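Local coordinates for alpha-1,6-mannanase (Bacteroides thetaiotaomicron, PDB 4V1S), which probably hydrolyses alpha-1,6-mannosidic linkages of mannans as a family 76 glycoside hydrolase of a gut symbiont, at residues A[105-108]-A[109-112]; A[250-254]-A[255-259]; A[318-321]-A[322-325]. All blocks are in the same frame, centred on the assembly; numbering follows the deposited sequence. Where two conformers were deposited one is given.

Interaction 1. Residues A[105-108]-A[109-112]; sequences ALMN and CFLN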
# COMPACT_ATOMS: atom_id res chain seq x y z
N ALA A 105 -19.38 -1.05 -4.94
CA ALA A 105 -18.55 -1.60 -3.87
C ALA A 105 -17.51 -0.57 -3.44
O ALA A 105 -17.25 -0.36 -2.23
CB ALA A 105 -17.85 -2.87 -4.34
N LEU A 106 -16.95 0.11 -4.44
CA LEU A 106 -15.97 1.17 -4.19
C LEU A 106 -16.61 2.33 -3.42
O LEU A 106 -16.04 2.84 -2.46
CB LEU A 106 -15.33 1.66 -5.49
CG LEU A 106 -14.35 2.83 -5.37
CD1 LEU A 106 -13.22 2.54 -4.38
CD2 LEU A 106 -13.83 3.17 -6.75
N MET A 107 -17.80 2.76 -3.83
CA MET A 107 -18.49 3.84 -3.14
C MET A 107 -18.84 3.44 -1.70
O MET A 107 -18.68 4.24 -0.78
CB MET A 107 -19.74 4.28 -3.87
CG MET A 107 -20.49 5.38 -3.13
SD MET A 107 -19.51 6.89 -2.85
CE MET A 107 -19.43 7.55 -4.50
N ASN A 108 -19.32 2.22 -1.51
CA ASN A 108 -19.62 1.76 -0.16
C ASN A 108 -18.37 1.71 0.75
O ASN A 108 -18.40 2.03 1.94
CB ASN A 108 -20.32 0.40 -0.20
CG ASN A 108 -21.74 0.51 -0.68
OD1 ASN A 108 -22.37 1.57 -0.55
ND2 ASN A 108 -22.27 -0.57 -1.24
N CYS A 109 -17.23 1.35 0.16
CA CYS A 109 -15.96 1.38 0.90
C CYS A 109 -15.57 2.81 1.23
O CYS A 109 -15.22 3.11 2.37
CB CYS A 109 -14.93 0.67 0.03
SG CYS A 109 -13.29 0.67 0.67
N PHE A 110 -15.71 3.71 0.27
CA PHE A 110 -15.42 5.14 0.51
C PHE A 110 -16.25 5.72 1.64
O PHE A 110 -15.74 6.40 2.56
CB PHE A 110 -15.61 5.95 -0.76
CG PHE A 110 -15.37 7.42 -0.57
CD1 PHE A 110 -14.08 7.91 -0.43
CD2 PHE A 110 -16.42 8.31 -0.48
CE1 PHE A 110 -13.84 9.27 -0.25
CE2 PHE A 110 -16.20 9.66 -0.29
CZ PHE A 110 -14.90 10.14 -0.19
N LEU A 111 -17.52 5.34 1.65
CA LEU A 111 -18.43 5.77 2.71
C LEU A 111 -18.06 5.13 4.04
O LEU A 111 -18.23 5.75 5.10
CB LEU A 111 -19.89 5.48 2.33
CG LEU A 111 -20.40 6.32 1.15
CD1 LEU A 111 -21.75 5.80 0.68
CD2 LEU A 111 -20.48 7.80 1.47
N ASN A 112 -17.52 3.91 4.02
CA ASN A 112 -17.00 3.35 5.25
C ASN A 112 -15.76 4.12 5.75
O ASN A 112 -15.60 4.32 6.96
CB ASN A 112 -16.67 1.87 5.08
CG ASN A 112 -16.32 1.20 6.39
OD1 ASN A 112 -17.02 1.38 7.39
ND2 ASN A 112 -15.17 0.53 6.43

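Interaction 2. Residues A[250-254]-A[255-259]; sequences AKMVA and DGSVN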
# COMPACT_ATOMS: atom_id res chain seq x y z
N ALA A 250 13.63 3.71 10.30
CA ALA A 250 13.27 4.94 11.00
C ALA A 250 14.50 5.57 11.62
O ALA A 250 15.52 4.90 11.81
CB ALA A 250 12.24 4.65 12.07
N LYS A 251 14.37 6.85 11.93
CA LYS A 251 15.41 7.60 12.63
C LYS A 251 14.78 8.21 13.88
O LYS A 251 13.73 8.84 13.81
CB LYS A 251 16.02 8.66 11.73
CG LYS A 251 17.24 9.35 12.29
CD LYS A 251 17.91 10.15 11.20
CE LYS A 251 19.09 10.96 11.68
NZ LYS A 251 20.32 10.18 11.51
N MET A 252 15.43 7.98 15.03
CA MET A 252 14.93 8.43 16.33
C MET A 252 15.23 9.90 16.53
O MET A 252 16.33 10.37 16.26
CB MET A 252 15.57 7.64 17.47
CG MET A 252 15.38 6.14 17.39
SD MET A 252 13.64 5.64 17.38
CE MET A 252 13.50 4.94 15.75
N VAL A 253 14.24 10.64 16.99
CA VAL A 253 14.41 12.08 17.17
C VAL A 253 15.36 12.43 18.33
O VAL A 253 16.13 13.38 18.23
CB VAL A 253 13.04 12.76 17.34
CG1 VAL A 253 13.17 14.16 17.91
CG2 VAL A 253 12.32 12.77 16.00
N ALA A 254 15.34 11.63 19.39
CA ALA A 254 16.11 11.94 20.59
C ALA A 254 17.61 12.00 20.32
O ALA A 254 18.30 12.92 20.76
CB ALA A 254 15.83 10.90 21.66
N ASP A 255 18.11 11.02 19.58
CA ASP A 255 19.55 10.92 19.36
C ASP A 255 19.99 10.67 17.93
O ASP A 255 21.18 10.46 17.67
CB ASP A 255 20.13 9.82 20.26
CG ASP A 255 19.58 8.44 19.95
OD1 ASP A 255 18.70 8.30 19.07
OD2 ASP A 255 20.04 7.48 20.61
N GLY A 256 19.03 10.64 17.01
CA GLY A 256 19.34 10.44 15.60
C GLY A 256 19.73 9.02 15.26
O GLY A 256 20.16 8.76 14.14
N SER A 257 19.59 8.09 16.20
CA SER A 257 19.88 6.70 15.90
C SER A 257 18.90 6.11 14.90
O SER A 257 17.74 6.49 14.83
CB SER A 257 19.91 5.83 17.17
OG SER A 257 18.67 5.81 17.84
N VAL A 258 19.40 5.17 14.12
CA VAL A 258 18.63 4.56 13.04
C VAL A 258 18.24 3.14 13.43
O VAL A 258 19.06 2.35 13.90
CB VAL A 258 19.43 4.57 11.73
CG1 VAL A 258 18.73 3.79 10.63
CG2 VAL A 258 19.67 6.01 11.26
N ASN A 259 16.95 2.85 13.25
CA ASN A 259 16.46 1.49 13.29
C ASN A 259 16.74 0.91 11.93
O ASN A 259 16.11 1.29 10.94
CB ASN A 259 14.96 1.44 13.59
CG ASN A 259 14.41 0.02 13.60
OD1 ASN A 259 15.09 -0.93 13.23
ND2 ASN A 259 13.16 -0.13 13.99

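Interaction 3. Residues A[318-321]-A[322-325]; sequences SIID and SWFD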
# COMPACT_ATOMS: atom_id res chain seq x y z
N SER A 318 4.13 -4.88 -2.00
CA SER A 318 4.70 -3.67 -2.64
C SER A 318 5.77 -3.99 -3.67
O SER A 318 5.97 -3.23 -4.62
CB SER A 318 5.23 -2.67 -1.61
OG SER A 318 6.32 -3.19 -0.89
N ILE A 319 6.45 -5.13 -3.50
CA ILE A 319 7.43 -5.56 -4.51
C ILE A 319 6.68 -5.99 -5.77
O ILE A 319 7.11 -5.68 -6.90
CB ILE A 319 8.32 -6.69 -3.97
CG1 ILE A 319 9.12 -6.19 -2.74
CG2 ILE A 319 9.24 -7.23 -5.06
CD1 ILE A 319 9.85 -4.87 -2.92
N ILE A 320 5.54 -6.66 -5.60
CA ILE A 320 4.73 -7.06 -6.75
C ILE A 320 4.18 -5.83 -7.47
O ILE A 320 4.25 -5.75 -8.72
CB ILE A 320 3.60 -8.02 -6.35
CG1 ILE A 320 4.17 -9.25 -5.63
CG2 ILE A 320 2.79 -8.42 -7.58
CD1 ILE A 320 3.12 -10.28 -5.21
N ASP A 321 3.71 -4.83 -6.73
CA ASP A 321 3.25 -3.60 -7.38
C ASP A 321 4.41 -2.88 -8.10
O ASP A 321 4.18 -2.25 -9.14
CB ASP A 321 2.60 -2.62 -6.36
CG ASP A 321 1.10 -2.80 -6.26
OD1 ASP A 321 0.53 -3.45 -7.16
OD2 ASP A 321 0.50 -2.26 -5.30
N SER A 322 5.63 -2.98 -7.56
CA SER A 322 6.84 -2.45 -8.21
C SER A 322 7.07 -3.13 -9.55
O SER A 322 7.40 -2.46 -10.54
CB SER A 322 8.08 -2.55 -7.28
OG SER A 322 7.89 -1.74 -6.10
N TRP A 323 6.94 -4.45 -9.58
CA TRP A 323 7.04 -5.18 -10.83
C TRP A 323 6.00 -4.69 -11.87
O TRP A 323 6.35 -4.51 -13.05
CB TRP A 323 6.94 -6.68 -10.63
CG TRP A 323 8.06 -7.26 -9.95
CD1 TRP A 323 9.38 -6.86 -9.99
CD2 TRP A 323 8.01 -8.42 -9.12
NE1 TRP A 323 10.15 -7.71 -9.23
CE2 TRP A 323 9.34 -8.70 -8.71
CE3 TRP A 323 6.99 -9.28 -8.73
CZ2 TRP A 323 9.66 -9.77 -7.84
CZ3 TRP A 323 7.30 -10.37 -7.89
CH2 TRP A 323 8.62 -10.59 -7.46
N PHE A 324 4.74 -4.52 -11.47
CA PHE A 324 3.74 -4.01 -12.38
C PHE A 324 4.13 -2.62 -12.89
O PHE A 324 3.97 -2.35 -14.08
CB PHE A 324 2.36 -3.99 -11.71
CG PHE A 324 1.75 -5.37 -11.48
CD1 PHE A 324 1.66 -6.29 -12.53
CD2 PHE A 324 1.21 -5.72 -10.23
CE1 PHE A 324 1.06 -7.53 -12.34
CE2 PHE A 324 0.57 -6.93 -10.05
CZ PHE A 324 0.52 -7.85 -11.09
N ASP A 325 4.64 -1.75 -12.00
CA ASP A 325 5.06 -0.43 -12.43
C ASP A 325 6.23 -0.51 -13.40
O ASP A 325 6.29 0.28 -14.35
CB ASP A 325 5.52 0.45 -11.27
CG ASP A 325 4.39 0.94 -10.40
OD1 ASP A 325 3.17 0.79 -10.72
OD2 ASP A 325 4.74 1.49 -9.34

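Interaction 1. Residues A[105-108]-A[109-112]
Ala105, Leu106, Met107 and Asn108 each offer their carbonyl oxygen to the backbone nitrogen four residues on, in Cys109, Phe110, Leu111 and Asn112, an unbroken run of alpha-helical hydrogen bonds that are all 2.9 Å long from N to O. Upon this frame Met107 is the residue whose side chain meets two others, one three and one four positions ahead. Its CG is anti to the backbone N (chi1 178°), and the bend at chi2 (60°) brings SD toward the next turn. There Met107 SD comes to 4.1 Å from Phe110 CD2, an atom on the near side of the phenyl ring. Met107 SD is 5.4 Å from the centroid of the Phe110 ring, on a line 68° off the ring normal, a Met-aromatic contact of oblique geometry.

On its other flank Met107 meets Leu111. Met107 CG is 4.0 Å from Leu111 CD1, and Met107 SD lies near Leu111 CG at 4.1 Å. Because Leu111 CG stands beside its own backbone N, the branch leans back along the helix and passes over the carbonyl of Met107, with Leu111 CG 3.3 Å from Met107 O. The three side chains thus form a small apolar ridge that runs from the buried Phe110 outward to the exposed Leu111.

Asn112 OD1, at the end of the segment, is hydrogen-bonded by Ser68 and Asn115. Helix 99-114 packs on helix 162-177 through Leu106, Met107 and Phe110, with Tyr164 touching all three and its ring inclined to the phenyl, while Leu111 stays on the exposed side. Leu106 also reaches helices 81-97 and 142-159, Phe110 touches Leu152 of the latter, and Cys109 rests on Tyr91 of the former, so three neighbouring helices flank the segment.

Interaction 2. Residues A[250-254]-A[255-259]
Lys251 and Met252 leave the first strand of this beta hairpin in different directions to meet the returning chain. The lysine chain runs extended alongside the backbone of Gly256 and Ser257 and bends only at its last torsion (chi4 93°), which places Lys251 NZ 3.0 Å from Gly256 O, a hydrogen bond in the carbonyl plane and on a lone pair. Val258 stands on the same sheet face as Lys251, across a non-hydrogen-bonded pair, while Ala250 and Asn259 form the hydrogen-bonded pair on the other face. Strand 246-252 also pairs with strand 199-201, so the hairpin forms part of a small antiparallel sheet.

Met252 lays its CB and CG against the polar turn: CG is 3.3 Å from Ser257 OG, and CB is 3.6 Å from Asp255 OD1. That carboxylate oxygen is gripped twice from the same face of its plane. Ser257 N meets Asp255 OD1 from well above the plane at 3.0 Å, making an Asx turn. Ser257 OG donates to Asp255 OD1 on the syn side at 2.8 Å.

The backbone closes the hairpin with a nearly straight bond from Met252 N to Ser257 O (2.8 Å, 175°) and a weak one from Gly256 N to Met252 O. Gly256 has positive phi, which favours glycine. The turn is probably held in shape by polar groups, the double grip on Asp255 OD1 and the lysine bond to Gly256 O.

Interaction 3. Residues A[318-321]-A[322-325]
Trp323 and Phe324 fold back over the preceding turn of their helix and meet it differently. One face of the indole lies against the backbone, with Ile319 O 3.5 Å above the Trp323 ring plane and displaced toward the rim. In the conformer given, Ile319 CG2 sits over the six-membered ring of Trp323 in a CH-pi contact, 4.1 Å from its centroid and 22° off the normal; that methyl is anti to the backbone N of Ile319, which directs it toward the indole. Ile320 CG1 approaches Trp323 CZ3 at 4.0 Å. Tyr302 meets the indole edge-to-face, and Trp323 NE1 is hydrogen-bonded to Glu298 OE2.

The phenyl ring of Phe324, stacked with Tyr390, has Asp321 OD1 at its edge, near the ring plane and 3.9 Å from Phe324 CD2. Alongside it, pointing the same way, runs Ile320, whose CG2 comes within 3.6 Å of Phe324 CE2. Ile320 therefore divides its two branches between the two aromatic residues. An alanine in place of Trp323 would remove the indole from beside Ile319 and Ile320 and is likely to open a gap there, leaving Glu298 without its NE1 donor.

Elsewhere on the turn, Ser322 uses both N and OG on a single acceptor, from opposite faces of the carbonyl plane. Ser322 OG is 2.8 Å from Ser318 O. Ser322 N is 3.0 Å from Ser318 O, and the buried hydroxyl is thus satisfied within its own helix.

Further out, Asp321 is held by Arg386 and Tyr382 of helix 374-394, and Asp325 by a salt bridge to Arg272 of helix 264-281. Helix 313-330 thus combines an apolar side, where isoleucines and aromatics pack together, with carboxylates whose negative charge is probably offset by the arginines of adjoining helices.

Along the chain the three contacts come in series, interaction 1 first, then interaction 2, then interaction 3, and none touches another. Interactions 1 and 2 lie on opposite sides of the chain's centre, their own centres about 38 Å apart; interaction 3, on helix 313-330, is the most central, about 25 Å from interaction 1 and 29 Å from interaction 2, centre to centre. Two belong to helices, consistent with the (alpha/alpha)6 barrel of this family, whereas residues 250-259 form a hairpin in a small antiparallel sheet at the surface. Helix 264-281, which follows that hairpin, packs on helix 313-330, a sequential link between peripheral sheet and buried helical interior.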